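Local atomic coordinates of alpha-1,2-mannosidase (PDB entry 2WW2), a protein that hydrolyses alpha-mannosidic linkages with inversion of configuration, as a calcium-dependent family GH92 glycoside hydrolase of a human gut symbiont. Residues 650-655 and 701-706. Sequence-based numbering, arbitrary orientation.
Sequences PEYAIG and LTHDEL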
loop_
_atom_site.group_PDB
_atom_site.type_symbol
_atom_site.label_atom_id
_atom_site.label_comp_id
_atom_site.label_asym_id
_atom_site.label_seq_id
_atom_site.Cartn_x
_atom_site.Cartn_y
_atom_site.Cartn_z
ATOM N N PRO A 650 -1.170 37.900 -13.403
ATOM C CA PRO A 650 -0.418 38.548 -12.322
ATOM C C PRO A 650 -1.199 38.586 -10.993
ATOM O O PRO A 650 -1.588 39.663 -10.518
ATOM C CB PRO A 650 -0.127 39.953 -12.886
ATOM C CG PRO A 650 -1.249 40.211 -13.885
ATOM C CD PRO A 650 -1.537 38.835 -14.487
ATOM N N GLU A 651 -1.413 37.403 -10.411
ATOM C CA GLU A 651 -2.227 37.209 -9.196
ATOM C C GLU A 651 -1.509 36.182 -8.354
ATOM O O GLU A 651 -0.934 35.238 -8.904
ATOM C CB GLU A 651 -3.567 36.518 -9.531
ATOM C CG GLU A 651 -4.699 37.408 -9.846
ATOM C CD GLU A 651 -5.933 36.649 -10.259
ATOM O OE1 GLU A 651 -5.994 35.384 -10.210
ATOM O OE2 GLU A 651 -6.862 37.343 -10.664
ATOM N N TYR A 652 -1.624 36.299 -7.033
ATOM C CA TYR A 652 -1.105 35.272 -6.140
ATOM C C TYR A 652 -2.217 34.839 -5.194
ATOM O O TYR A 652 -2.780 35.681 -4.478
ATOM C CB TYR A 652 0.083 35.837 -5.326
ATOM C CG TYR A 652 1.190 36.438 -6.167
ATOM C CD1 TYR A 652 2.325 35.698 -6.488
ATOM C CD2 TYR A 652 1.093 37.744 -6.652
ATOM C CE1 TYR A 652 3.338 36.237 -7.242
ATOM C CE2 TYR A 652 2.097 38.288 -7.417
ATOM C CZ TYR A 652 3.223 37.528 -7.704
ATOM O OH TYR A 652 4.219 38.069 -8.471
ATOM N N ALA A 653 -2.554 33.543 -5.197
ATOM C CA ALA A 653 -3.586 33.029 -4.310
ATOM C C ALA A 653 -3.076 33.038 -2.872
ATOM O O ALA A 653 -1.927 32.688 -2.604
ATOM C CB ALA A 653 -4.028 31.614 -4.727
ATOM N N ILE A 654 -3.941 33.451 -1.955
ATOM C CA ILE A 654 -3.585 33.552 -0.543
ATOM C C ILE A 654 -3.685 32.187 0.170
ATOM O O ILE A 654 -4.662 31.440 0.006
ATOM C CB ILE A 654 -4.396 34.673 0.148
ATOM C CG1 ILE A 654 -3.909 36.019 -0.403
ATOM C CG2 ILE A 654 -4.195 34.639 1.698
ATOM C CD1 ILE A 654 -4.803 37.201 -0.088
ATOM N N GLY A 655 -2.641 31.853 0.918
ATOM C CA GLY A 655 -2.647 30.633 1.707
ATOM C C GLY A 655 -2.755 31.033 3.160
ATOM O O GLY A 655 -3.786 31.547 3.603
ATOM N N LEU A 701 -4.023 38.238 -4.014
ATOM C CA LEU A 701 -3.449 39.575 -4.142
ATOM C C LEU A 701 -2.983 39.747 -5.582
ATOM O O LEU A 701 -2.491 38.792 -6.183
ATOM C CB LEU A 701 -2.224 39.702 -3.234
ATOM C CG LEU A 701 -2.423 39.829 -1.725
ATOM C CD1 LEU A 701 -1.076 39.719 -1.006
ATOM C CD2 LEU A 701 -3.101 41.144 -1.381
ATOM N N THR A 702 -3.119 40.946 -6.138
ATOM C CA THR A 702 -2.553 41.184 -7.479
ATOM C C THR A 702 -1.076 41.511 -7.336
ATOM O O THR A 702 -0.640 41.946 -6.270
ATOM C CB THR A 702 -3.237 42.354 -8.220
ATOM O OG1 THR A 702 -2.937 43.588 -7.560
ATOM C CG2 THR A 702 -4.758 42.151 -8.263
ATOM N N HIS A 703 -0.309 41.307 -8.405
ATOM C CA HIS A 703 1.087 41.754 -8.426
ATOM C C HIS A 703 1.183 43.255 -8.141
ATOM O O HIS A 703 2.046 43.691 -7.381
ATOM C CB HIS A 703 1.730 41.433 -9.768
ATOM C CG HIS A 703 3.226 41.543 -9.759
ATOM N ND1 HIS A 703 3.904 42.622 -10.299
ATOM C CD2 HIS A 703 4.172 40.713 -9.268
ATOM C CE1 HIS A 703 5.205 42.438 -10.157
ATOM N NE2 HIS A 703 5.394 41.290 -9.529
ATOM N N ASP A 704 0.283 44.042 -8.726
ATOM C CA ASP A 704 0.289 45.502 -8.485
ATOM C C ASP A 704 0.053 45.842 -7.028
ATOM O O ASP A 704 0.686 46.751 -6.482
ATOM C CB ASP A 704 -0.744 46.203 -9.354
ATOM C CG ASP A 704 -0.241 46.417 -10.773
ATOM O OD1 ASP A 704 0.950 46.110 -11.024
ATOM O OD2 ASP A 704 -1.024 46.871 -11.628
ATOM N N GLU A 705 -0.852 45.114 -6.388
ATOM C CA GLU A 705 -1.078 45.333 -4.960
ATOM C C GLU A 705 0.206 45.147 -4.152
ATOM O O GLU A 705 0.481 45.916 -3.240
ATOM C CB GLU A 705 -2.198 44.437 -4.424
ATOM C CG GLU A 705 -3.571 45.052 -4.671
ATOM C CD GLU A 705 -4.711 44.076 -4.477
ATOM O OE1 GLU A 705 -4.475 42.849 -4.406
ATOM O OE2 GLU A 705 -5.858 44.549 -4.395
ATOM N N LEU A 706 0.970 44.106 -4.466
ATOM C CA LEU A 706 2.262 43.892 -3.805
ATOM C C LEU A 706 3.278 44.989 -4.125
ATOM O O LEU A 706 3.868 45.600 -3.221
ATOM C CB LEU A 706 2.835 42.524 -4.205
ATOM C CG LEU A 706 2.115 41.307 -3.596
ATOM C CD1 LEU A 706 2.544 40.000 -4.263
ATOM C CD2 LEU A 706 2.359 41.251 -2.094
#
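Tyr652 and Leu701 form the hydrogen-bonded pair of a short antiparallel ladder, with Tyr652 N giving to Leu701 O at 2.8 Å and Leu701 N returning a bond of similar length to Tyr652 O. Glu651 and Thr702 make the next, non-hydrogen-bonded pair, where Glu651 CA lies 3.4 Å from Leu701 O in a CA-H...O contact. Beyond it strand 701-702 passes into a helix: His703 N, in the first turn, donates to Pro650 O at 3.0 Å from above the carbonyl plane. The Tyr652 CB stands 4.0 Å from Leu701 O, and CG lies anti to the carbonyl carbon (chi1 -54°), which brings the ring's CD2 edge up to the first helical turn. CD2 and CE2 both meet Leu706 CD1, CD2 at 3.6 Å, in an oblique approach. Farther out, the ring runs beside the His703 imidazole, rim to rim with planes 29° apart, neither lying over the other's face. At the tip, Tyr652 OH is hydrogen-bonded to Lys394 NZ, while Thr343 and Leu344 of helix 338-345 pack against the side chain. With an alanine here the ring is gone, which is likely to open a gap beside Leu706 and Leu344 and leave Lys394 without its hydroxyl partner. At the other end of the ladder, Ile654 CD1 rests against Leu701 CG at 3.9 Å. Thr702, at the N-cap, and Glu705 form a capping box where strand passes into helix: OG1 accepts from Glu705 N at 2.8 Å, and Glu705 OE1 takes Thr702 N from above the carboxylate plane. Strand 651-654 is the middle one of a three-stranded antiparallel sheet within the family's catalytic region. Strand pairing, capping and apolar packing thus fix the helix start against this sheet, with backbone amides of Thr702 and His703 satisfied on different partners.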